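Local coordinates for protein kappa-carrageenase (Pseudoalteromonas carrageenovora, PDB 1DYP) that cuts the internal beta-1,4 linkages between D-galactose 4-sulfate and 3,6-anhydro-D-galactose in kappa-carrageenan, through this family 16 glycoside hydrolase catalytic domain, at residues T29-Q34 with G87-R92; D191-G196 with Y207-I212; L156-V161 with Q176-G181. The protein carries 1 engineered substitution. One frame throughout, in Å; residues are numbered along the deposited sequence.

Interaction 1 (T29-Q34 with G87-R92); sequences TKWNFQ and GVAKSR
One face of the Arg-92 guanidinium lies over the backbone of Trp-31 and Asn-32, with Asn-32 CA off toward its rim, and its edge meets the carbonyl of Thr-29. The indole of Trp-31 has the CG methylene of Lys-30 over one face and Lys-90 C at its edge, and its CE3 comes within 3.3 Å of Ser-91 N at an oblique slant. Phe-33 takes Trp-31 CB over one ring face and turns its edge to Val-88 O, while its CE1 meets Ala-89 CB obliquely at 3.7 Å. Small Ala-89 and Ser-91 let the two large rings come close to the strand. With CG set beside its own backbone N (chi1 -50°), Trp-31 brings its indole close to the opposing segment.

The two segments run antiparallel. Asn-32 and Lys-90 form a hydrogen-bonded pair, Asn-32 N to Lys-90 O at 2.8 Å and Lys-90 N to Asn-32 O at 3.0 Å. A third bond joins Arg-92 N to Lys-30 O at 3.1 Å, and beyond Phe-33 a water takes over, bridging Phe-33 O and Val-88 N. Asn-32 suits its place because its amide can fold onto its own chain: CG is anti to the backbone N (chi1 -178°), and OD1 accepts from Gln-34 N at 3.0 Å, an Asx turn as the short strand ends. On the same sheet face, the extended Lys-90 carries its ammonium away to Glu-36 and Tyr-120, while Arg-92 NH2 bonds the backbone O of Ala-28.

Strand 31-32 thus lies along one edge of strand 75-95, whose other edge bonds strand 225-233 through Ala-89 with Leu-229 and Ser-91 with Leu-227. Leu-55 of strand 54-70 covers Phe-33 and Ala-89.

Interaction 2 (D191-G196 with Y207-I212); sequences DFHTYG and YVDGEI
Gly-196 and Tyr-207 form an antiparallel hydrogen-bonded pair, Gly-196 N to Tyr-207 O at 2.9 Å and Tyr-207 N to Gly-196 O at 2.7 Å, and the ladder passes over the non-hydrogen-bonded pair Tyr-195 and Val-208 to Asp-209 N, which bonds Thr-194 O at 2.8 Å.

There segment 207-212 leaves in a type I' turn, Val-208 to Glu-211, a tight beta hairpin joining strands 203-208 and 211-217, and the Asp-209 carboxylate continues the ladder in place of a backbone carbonyl. Its OD1 accepts Thr-194 N almost head-on at 2.9 Å; its OD2 offers the syn lone pair to His-193 ND1 at 2.8 Å, lying in the imidazole plane although ring and carboxylate are turned 40° apart. Aspartate fits because CG, beside the backbone N (chi1 -77°), sends both oxygens back to strand 193-199. His-193 NE2 bonds Asn-190 O, so the ring is probably protonated and balanced by Asp-209. Gly-210 suits the next turn position, where a CB would press on the carbonyl O of Asp-209, and its N reaches Thr-194 OG1 through a water. On the face shared with His-193, Tyr-195 and Val-208 lie side by side, Tyr-195 CD1 to Val-208 CG2 at 3.9 Å.

Phe-186 stacks on His-193 and touches Tyr-195 and Asp-209. Strand 193-199 lies between strands 203-208 and 98-105, bonding the latter through Ile-104 and Ala-102, while Tyr-264 of strand 258-270 packs on Thr-194.

Interaction 3 (L156-V161 with Q176-G181); sequences LHNIVV and QTNHNG
Thr-177 makes the first touch, its carbonyl O lying 3.4 Å from Leu-156 CD1. Its hydroxyl turns instead to its own chain, donating from OG1 to Asn-178 OD1 at 2.7 Å.

Asn-178, the last residue of the short helix 175-178, carries most of the contact. Its backbone O accepts Leu-156 N at 2.9 Å. With CG beside its own backbone N (chi1 -62°), the side chain returns to the strand and ND2 serves two acceptors in different directions: Asn-158 OD1 at 2.9 Å, lying in the plane of the Asn-178 amide, with ND2 nearly in line with the C=O of Asn-158 (173°), and Leu-156 O at 3.0 Å, approached from well above its carbonyl plane. The backbone carbonyl of Leu-156 can only accept, which places the nitrogen on that side. The two amide planes lie 33° apart. Asparagine suits this buried place, since one short side chain can both accept and donate. Were this residue an alanine, Asn-158 OD1 and Leu-156 O would probably lose this donor, and a gap would be likely to open against the strand.

Farther on, His-179 and Asn-180 turn to Asp-155 and His-154, just ahead of Leu-156, so the chain keeps following the strand.

Leu-156 and Asn-158 point toward the helix end; His-157, between them, points away, bonding weakly to the active-site residue Asp-139 and binding a cadmium ion through NE2. Strand 151-162 pairs with strand 133-139, which carries the nucleophile Glu-137, so the Asn-178 bonds hold the rear of a strand that lines the catalytic site of this family 16 beta-sandwich.

In the fold
All three contacts belong to the family 16 domain and none touches another. Interaction 3 is the buried one, while interactions 1 and 2 are partly buried with exposed margins. Interactions 1 and 2 pair strands, their centres about 23 Å apart; interaction 3 joins a strand to a helix end, across the chain's centre from interaction 1. No strand is gripped by two contacts, though strand 203-208 of interaction 2 also touches Leu-156 of interaction 3. The chemistry follows: aromatic rings beside small residues and a flat-lying arginine in interaction 1, a histidine-carboxylate hydrogen bond beside a hairpin in interaction 2, and neutral amides in interaction 3, which alone includes a metal ligand next to catalytic residues.

Interaction 1 (T29-Q34 with G87-R92)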
loop_
_atom_site.group_PDB
_atom_site.type_symbol
_atom_site.label_atom_id
_atom_site.label_comp_id
_atom_site.label_asym_id
_atom_site.label_seq_id
_atom_site.Cartn_x
_atom_site.Cartn_y
_atom_site.Cartn_z
ATOM N N THR A 29 6.618 14.938 11.014
ATOM C CA THR A 29 5.514 15.260 11.908
ATOM C C THR A 29 4.257 14.667 11.289
ATOM O O THR A 29 3.378 14.156 11.983
ATOM C CB THR A 29 5.326 16.782 12.052
ATOM O OG1 THR A 29 6.438 17.333 12.763
ATOM C CG2 THR A 29 4.030 17.094 12.799
ATOM N N LYS A 30 4.206 14.715 9.964
ATOM C CA LYS A 30 3.069 14.222 9.208
ATOM C C LYS A 30 3.166 12.733 8.912
ATOM O O LYS A 30 2.168 12.013 8.991
ATOM C CB LYS A 30 2.963 15.004 7.897
ATOM C CG LYS A 30 1.782 14.630 7.016
ATOM C CD LYS A 30 1.743 15.499 5.762
ATOM C CE LYS A 30 1.466 16.959 6.109
ATOM N NZ LYS A 30 1.431 17.821 4.896
ATOM N N TRP A 31 4.371 12.274 8.583
ATOM C CA TRP A 31 4.582 10.872 8.239
ATOM C C TRP A 31 5.484 10.094 9.176
ATOM O O TRP A 31 6.451 10.624 9.720
ATOM C CB TRP A 31 5.195 10.741 6.843
ATOM C CG TRP A 31 4.495 11.506 5.791
ATOM C CD1 TRP A 31 4.782 12.769 5.365
ATOM C CD2 TRP A 31 3.352 11.077 5.044
ATOM N NE1 TRP A 31 3.886 13.157 4.400
ATOM C CE2 TRP A 31 2.996 12.138 4.184
ATOM C CE3 TRP A 31 2.591 9.899 5.021
ATOM C CZ2 TRP A 31 1.910 12.058 3.306
ATOM C CZ3 TRP A 31 1.511 9.820 4.149
ATOM C CH2 TRP A 31 1.181 10.893 3.304
ATOM N N ASN A 32 5.157 8.818 9.338
ATOM C CA ASN A 32 5.968 7.912 10.135
ATOM C C ASN A 32 6.778 7.188 9.059
ATOM O O ASN A 32 6.222 6.423 8.265
ATOM C CB ASN A 32 5.090 6.916 10.886
ATOM C CG ASN A 32 5.895 5.994 11.775
ATOM O OD1 ASN A 32 7.055 5.702 11.489
ATOM N ND2 ASN A 32 5.280 5.522 12.850
ATOM N N PHE A 33 8.081 7.450 9.016
ATOM C CA PHE A 33 8.953 6.846 8.012
ATOM C C PHE A 33 9.633 5.550 8.451
ATOM O O PHE A 33 10.544 5.063 7.787
ATOM C CB PHE A 33 10.010 7.862 7.571
ATOM C CG PHE A 33 9.441 9.057 6.853
ATOM C CD1 PHE A 33 8.946 8.937 5.558
ATOM C CD2 PHE A 33 9.406 10.303 7.468
ATOM C CE1 PHE A 33 8.424 10.044 4.885
ATOM C CE2 PHE A 33 8.886 11.415 6.805
ATOM C CZ PHE A 33 8.396 11.287 5.512
ATOM N N GLN A 34 9.194 4.998 9.572
ATOM C CA GLN A 34 9.750 3.743 10.063
ATOM C C GLN A 34 8.702 3.113 10.963
ATOM O O GLN A 34 8.793 3.165 12.189
ATOM C CB GLN A 34 11.051 3.991 10.828
ATOM C CG GLN A 34 11.800 2.713 11.176
ATOM C CD GLN A 34 13.197 2.974 11.702
ATOM O OE1 GLN A 34 14.063 3.479 10.983
ATOM N NE2 GLN A 34 13.425 2.630 12.965
ATOM N N GLY A 87 11.624 1.268 2.262
ATOM C CA GLY A 87 11.103 2.540 2.722
ATOM C C GLY A 87 9.594 2.617 2.799
ATOM O O GLY A 87 8.874 1.980 2.027
ATOM N N VAL A 88 9.121 3.421 3.742
ATOM C CA VAL A 88 7.697 3.609 3.960
ATOM C C VAL A 88 7.408 5.008 4.486
ATOM O O VAL A 88 8.252 5.633 5.138
ATOM C CB VAL A 88 7.153 2.580 4.989
ATOM C CG1 VAL A 88 7.898 2.730 6.312
ATOM C CG2 VAL A 88 5.652 2.780 5.199
ATOM N N ALA A 89 6.217 5.498 4.164
ATOM C CA ALA A 89 5.735 6.792 4.633
ATOM C C ALA A 89 4.283 6.500 4.993
ATOM O O ALA A 89 3.446 6.291 4.115
ATOM C CB ALA A 89 5.815 7.839 3.527
ATOM N N LYS A 90 3.997 6.452 6.291
ATOM C CA LYS A 90 2.652 6.156 6.783
ATOM C C LYS A 90 2.106 7.384 7.503
ATOM O O LYS A 90 2.711 7.864 8.460
ATOM C CB LYS A 90 2.722 4.970 7.746
ATOM C CG LYS A 90 1.403 4.552 8.380
ATOM C CD LYS A 90 1.675 3.506 9.458
ATOM C CE LYS A 90 0.415 3.036 10.165
ATOM N NZ LYS A 90 0.765 2.036 11.227
ATOM N N SER A 91 0.964 7.894 7.054
ATOM C CA SER A 91 0.402 9.081 7.686
ATOM C C SER A 91 0.016 8.793 9.123
ATOM O O SER A 91 -0.514 7.726 9.433
ATOM C CB SER A 91 -0.823 9.596 6.914
ATOM O OG SER A 91 -1.959 8.765 7.097
ATOM N N ARG A 92 0.298 9.741 10.006
ATOM C CA ARG A 92 -0.058 9.558 11.401
ATOM C C ARG A 92 -1.566 9.741 11.529
ATOM O O ARG A 92 -2.213 9.094 12.354
ATOM C CB ARG A 92 0.704 10.552 12.277
ATOM C CG ARG A 92 2.211 10.316 12.252
ATOM C CD ARG A 92 2.957 11.282 13.156
ATOM N NE ARG A 92 4.403 11.223 12.943
ATOM C CZ ARG A 92 5.180 10.209 13.310
ATOM N NH1 ARG A 92 4.660 9.153 13.920
ATOM N NH2 ARG A 92 6.483 10.251 13.065
HETATM O O HOH W 1 11.273 4.386 5.318
#

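Interaction 2 (D191-G196 with Y207-I212)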
loop_
_atom_site.group_PDB
_atom_site.type_symbol
_atom_site.label_atom_id
_atom_site.label_comp_id
_atom_site.label_asym_id
_atom_site.label_seq_id
_atom_site.Cartn_x
_atom_site.Cartn_y
_atom_site.Cartn_z
ATOM N N ASP A 191 8.417 7.237 -16.202
ATOM C CA ASP A 191 7.783 8.500 -15.852
ATOM C C ASP A 191 6.759 8.297 -14.741
ATOM O O ASP A 191 6.561 7.185 -14.248
ATOM C CB ASP A 191 7.089 9.108 -17.073
ATOM C CG ASP A 191 7.112 10.626 -17.064
ATOM O OD1 ASP A 191 7.025 11.227 -15.974
ATOM O OD2 ASP A 191 7.206 11.222 -18.158
ATOM N N PHE A 192 6.100 9.382 -14.365
ATOM C CA PHE A 192 5.107 9.337 -13.310
ATOM C C PHE A 192 3.701 9.161 -13.848
ATOM O O PHE A 192 3.376 9.616 -14.941
ATOM C CB PHE A 192 5.177 10.611 -12.472
ATOM C CG PHE A 192 6.446 10.745 -11.689
ATOM C CD1 PHE A 192 7.624 11.157 -12.306
ATOM C CD2 PHE A 192 6.473 10.421 -10.338
ATOM C CE1 PHE A 192 8.813 11.242 -11.583
ATOM C CE2 PHE A 192 7.653 10.502 -9.606
ATOM C CZ PHE A 192 8.828 10.913 -10.229
ATOM N N HIS A 193 2.875 8.483 -13.064
ATOM C CA HIS A 193 1.488 8.244 -13.425
ATOM C C HIS A 193 0.660 8.468 -12.177
ATOM O O HIS A 193 1.176 8.394 -11.064
ATOM C CB HIS A 193 1.335 6.821 -13.956
ATOM C CG HIS A 193 2.108 6.583 -15.214
ATOM N ND1 HIS A 193 1.600 6.868 -16.463
ATOM C CD2 HIS A 193 3.389 6.189 -15.409
ATOM C CE1 HIS A 193 2.536 6.665 -17.373
ATOM N NE2 HIS A 193 3.631 6.254 -16.759
ATOM N N THR A 194 -0.621 8.757 -12.360
ATOM C CA THR A 194 -1.484 9.023 -11.221
ATOM C C THR A 194 -2.347 7.830 -10.865
ATOM O O THR A 194 -3.001 7.233 -11.720
ATOM C CB THR A 194 -2.382 10.242 -11.485
ATOM O OG1 THR A 194 -3.285 9.953 -12.559
ATOM C CG2 THR A 194 -1.528 11.440 -11.854
ATOM N N TYR A 195 -2.332 7.496 -9.582
ATOM C CA TYR A 195 -3.086 6.375 -9.052
ATOM C C TYR A 195 -4.019 6.928 -7.988
ATOM O O TYR A 195 -3.575 7.522 -7.006
ATOM C CB TYR A 195 -2.112 5.364 -8.450
ATOM C CG TYR A 195 -1.150 4.812 -9.476
ATOM C CD1 TYR A 195 -1.516 3.749 -10.302
ATOM C CD2 TYR A 195 0.107 5.387 -9.660
ATOM C CE1 TYR A 195 -0.657 3.273 -11.287
ATOM C CE2 TYR A 195 0.980 4.918 -10.646
ATOM C CZ TYR A 195 0.587 3.862 -11.454
ATOM O OH TYR A 195 1.433 3.396 -12.434
ATOM N N GLY A 196 -5.316 6.743 -8.181
ATOM C CA GLY A 196 -6.245 7.272 -7.209
ATOM C C GLY A 196 -7.387 6.351 -6.869
ATOM O O GLY A 196 -7.618 5.335 -7.524
ATOM N N TYR A 207 -8.684 4.572 -9.915
ATOM C CA TYR A 207 -8.309 5.278 -11.134
ATOM C C TYR A 207 -6.821 5.185 -11.436
ATOM O O TYR A 207 -5.994 5.127 -10.531
ATOM C CB TYR A 207 -8.648 6.767 -11.024
ATOM C CG TYR A 207 -10.089 7.087 -10.714
ATOM C CD1 TYR A 207 -10.602 6.922 -9.429
ATOM C CD2 TYR A 207 -10.936 7.572 -11.707
ATOM C CE1 TYR A 207 -11.931 7.235 -9.140
ATOM C CE2 TYR A 207 -12.270 7.888 -11.430
ATOM C CZ TYR A 207 -12.756 7.717 -10.147
ATOM O OH TYR A 207 -14.065 8.035 -9.866
ATOM N N VAL A 208 -6.495 5.179 -12.723
ATOM C CA VAL A 208 -5.110 5.174 -13.181
ATOM C C VAL A 208 -5.085 6.154 -14.348
ATOM O O VAL A 208 -5.741 5.938 -15.366
ATOM C CB VAL A 208 -4.645 3.787 -13.660
ATOM C CG1 VAL A 208 -3.233 3.888 -14.236
ATOM C CG2 VAL A 208 -4.645 2.806 -12.497
ATOM N N ASP A 209 -4.339 7.240 -14.186
ATOM C CA ASP A 209 -4.257 8.271 -15.214
ATOM C C ASP A 209 -5.650 8.705 -15.680
ATOM O O ASP A 209 -5.896 8.884 -16.875
ATOM C CB ASP A 209 -3.415 7.793 -16.405
ATOM C CG ASP A 209 -1.918 7.837 -16.121
ATOM O OD1 ASP A 209 -1.511 8.452 -15.115
ATOM O OD2 ASP A 209 -1.138 7.269 -16.916
ATOM N N GLY A 210 -6.560 8.858 -14.720
ATOM C CA GLY A 210 -7.908 9.309 -15.024
ATOM C C GLY A 210 -8.932 8.259 -15.405
ATOM O O GLY A 210 -10.132 8.526 -15.359
ATOM N N GLU A 211 -8.472 7.072 -15.781
ATOM C CA GLU A 211 -9.371 5.992 -16.177
ATOM C C GLU A 211 -9.800 5.142 -14.992
ATOM O O GLU A 211 -8.999 4.863 -14.105
ATOM C CB GLU A 211 -8.683 5.105 -17.215
ATOM C CG GLU A 211 -8.360 5.827 -18.506
ATOM C CD GLU A 211 -9.612 6.248 -19.242
ATOM O OE1 GLU A 211 -10.353 5.356 -19.696
ATOM O OE2 GLU A 211 -9.862 7.467 -19.352
ATOM N N ILE A 212 -11.066 4.735 -14.972
ATOM C CA ILE A 212 -11.559 3.890 -13.889
ATOM C C ILE A 212 -11.088 2.466 -14.163
ATOM O O ILE A 212 -11.393 1.894 -15.213
ATOM C CB ILE A 212 -13.102 3.919 -13.800
ATOM C CG1 ILE A 212 -13.573 5.321 -13.404
ATOM C CG2 ILE A 212 -13.588 2.881 -12.785
ATOM C CD1 ILE A 212 -15.084 5.477 -13.325
HETATM O O HOH W 2 -5.855 8.665 -11.915
#

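Interaction 3 (L156-V161 with Q176-G181)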
loop_
_atom_site.group_PDB
_atom_site.type_symbol
_atom_site.label_atom_id
_atom_site.label_comp_id
_atom_site.label_asym_id
_atom_site.label_seq_id
_atom_site.Cartn_x
_atom_site.Cartn_y
_atom_site.Cartn_z
ATOM N N LEU A 156 -8.287 -4.998 -2.132
ATOM C CA LEU A 156 -8.841 -4.772 -0.803
ATOM C C LEU A 156 -8.516 -5.974 0.080
ATOM O O LEU A 156 -8.496 -7.112 -0.388
ATOM C CB LEU A 156 -10.359 -4.632 -0.878
ATOM C CG LEU A 156 -10.952 -3.489 -1.698
ATOM C CD1 LEU A 156 -12.460 -3.669 -1.772
ATOM C CD2 LEU A 156 -10.599 -2.149 -1.063
ATOM N N HIS A 157 -8.254 -5.706 1.355
ATOM C CA HIS A 157 -7.977 -6.750 2.334
ATOM C C HIS A 157 -8.805 -6.404 3.562
ATOM O O HIS A 157 -9.041 -5.231 3.841
ATOM C CB HIS A 157 -6.502 -6.773 2.742
ATOM C CG HIS A 157 -5.564 -7.147 1.637
ATOM N ND1 HIS A 157 -5.280 -6.309 0.581
ATOM C CD2 HIS A 157 -4.823 -8.263 1.441
ATOM C CE1 HIS A 157 -4.400 -6.890 -0.215
ATOM N NE2 HIS A 157 -4.107 -8.077 0.285
ATOM N N ASN A 158 -9.245 -7.417 4.296
ATOM C CA ASN A 158 -10.034 -7.166 5.492
ATOM C C ASN A 158 -10.210 -8.412 6.333
ATOM O O ASN A 158 -9.947 -9.525 5.884
ATOM C CB ASN A 158 -11.430 -6.646 5.122
ATOM C CG ASN A 158 -12.241 -7.662 4.331
ATOM O OD1 ASN A 158 -11.996 -7.877 3.150
ATOM N ND2 ASN A 158 -13.210 -8.298 4.991
ATOM N N ILE A 159 -10.648 -8.192 7.567
ATOM C CA ILE A 159 -10.955 -9.267 8.493
ATOM C C ILE A 159 -12.378 -8.975 8.940
ATOM O O ILE A 159 -12.657 -7.904 9.485
ATOM C CB ILE A 159 -10.056 -9.266 9.739
ATOM C CG1 ILE A 159 -8.615 -9.596 9.354
ATOM C CG2 ILE A 159 -10.584 -10.294 10.746
ATOM C CD1 ILE A 159 -7.643 -9.515 10.516
ATOM N N VAL A 160 -13.282 -9.913 8.693
ATOM C CA VAL A 160 -14.670 -9.736 9.085
ATOM C C VAL A 160 -15.155 -10.994 9.789
ATOM O O VAL A 160 -14.755 -12.105 9.444
ATOM C CB VAL A 160 -15.571 -9.434 7.857
ATOM C CG1 VAL A 160 -15.537 -10.596 6.877
ATOM C CG2 VAL A 160 -16.997 -9.154 8.309
ATOM N N VAL A 161 -16.007 -10.815 10.788
ATOM C CA VAL A 161 -16.535 -11.945 11.537
ATOM C C VAL A 161 -17.612 -12.684 10.744
ATOM O O VAL A 161 -18.651 -12.116 10.408
ATOM C CB VAL A 161 -17.124 -11.480 12.888
ATOM C CG1 VAL A 161 -17.740 -12.659 13.627
ATOM C CG2 VAL A 161 -16.033 -10.842 13.734
ATOM N N GLN A 176 -13.968 -11.454 -6.349
ATOM C CA GLN A 176 -15.142 -10.679 -6.719
ATOM C C GLN A 176 -15.347 -9.448 -5.843
ATOM O O GLN A 176 -15.757 -8.398 -6.330
ATOM C CB GLN A 176 -16.387 -11.566 -6.698
ATOM C CG GLN A 176 -17.660 -10.861 -7.125
ATOM C CD GLN A 176 -18.753 -11.835 -7.513
ATOM O OE1 GLN A 176 -18.861 -12.230 -8.676
ATOM N NE2 GLN A 176 -19.559 -12.241 -6.539
ATOM N N THR A 177 -15.048 -9.569 -4.557
ATOM C CA THR A 177 -15.214 -8.443 -3.646
ATOM C C THR A 177 -13.916 -7.717 -3.328
ATOM O O THR A 177 -13.938 -6.540 -2.969
ATOM C CB THR A 177 -15.815 -8.892 -2.297
ATOM O OG1 THR A 177 -15.097 -10.037 -1.817
ATOM C CG2 THR A 177 -17.288 -9.231 -2.448
ATOM N N ASN A 178 -12.787 -8.404 -3.478
ATOM C CA ASN A 178 -11.502 -7.813 -3.111
ATOM C C ASN A 178 -10.430 -7.602 -4.179
ATOM O O ASN A 178 -9.367 -7.065 -3.868
ATOM C CB ASN A 178 -10.881 -8.643 -1.983
ATOM C CG ASN A 178 -11.729 -8.659 -0.724
ATOM O OD1 ASN A 178 -12.938 -8.887 -0.773
ATOM N ND2 ASN A 178 -11.091 -8.432 0.417
ATOM N N HIS A 179 -10.676 -8.005 -5.419
ATOM C CA HIS A 179 -9.649 -7.838 -6.442
ATOM C C HIS A 179 -10.047 -7.089 -7.700
ATOM O O HIS A 179 -11.121 -7.305 -8.259
ATOM C CB HIS A 179 -9.086 -9.208 -6.850
ATOM C CG HIS A 179 -8.056 -9.145 -7.941
ATOM N ND1 HIS A 179 -6.919 -8.370 -7.847
ATOM C CD2 HIS A 179 -7.978 -9.784 -9.134
ATOM C CE1 HIS A 179 -6.184 -8.536 -8.934
ATOM N NE2 HIS A 179 -6.803 -9.388 -9.730
ATOM N N ASN A 180 -9.155 -6.203 -8.129
ATOM C CA ASN A 180 -9.317 -5.449 -9.368
ATOM C C ASN A 180 -7.965 -5.556 -10.051
ATOM O O ASN A 180 -7.010 -4.900 -9.640
ATOM C CB ASN A 180 -9.609 -3.964 -9.123
ATOM C CG ASN A 180 -10.970 -3.716 -8.519
ATOM O OD1 ASN A 180 -12.006 -3.909 -9.162
ATOM N ND2 ASN A 180 -10.977 -3.273 -7.272
ATOM N N GLY A 181 -7.880 -6.400 -11.072
ATOM C CA GLY A 181 -6.637 -6.559 -11.805
ATOM C C GLY A 181 -6.712 -5.669 -13.024
ATOM O O GLY A 181 -7.781 -5.519 -13.616
#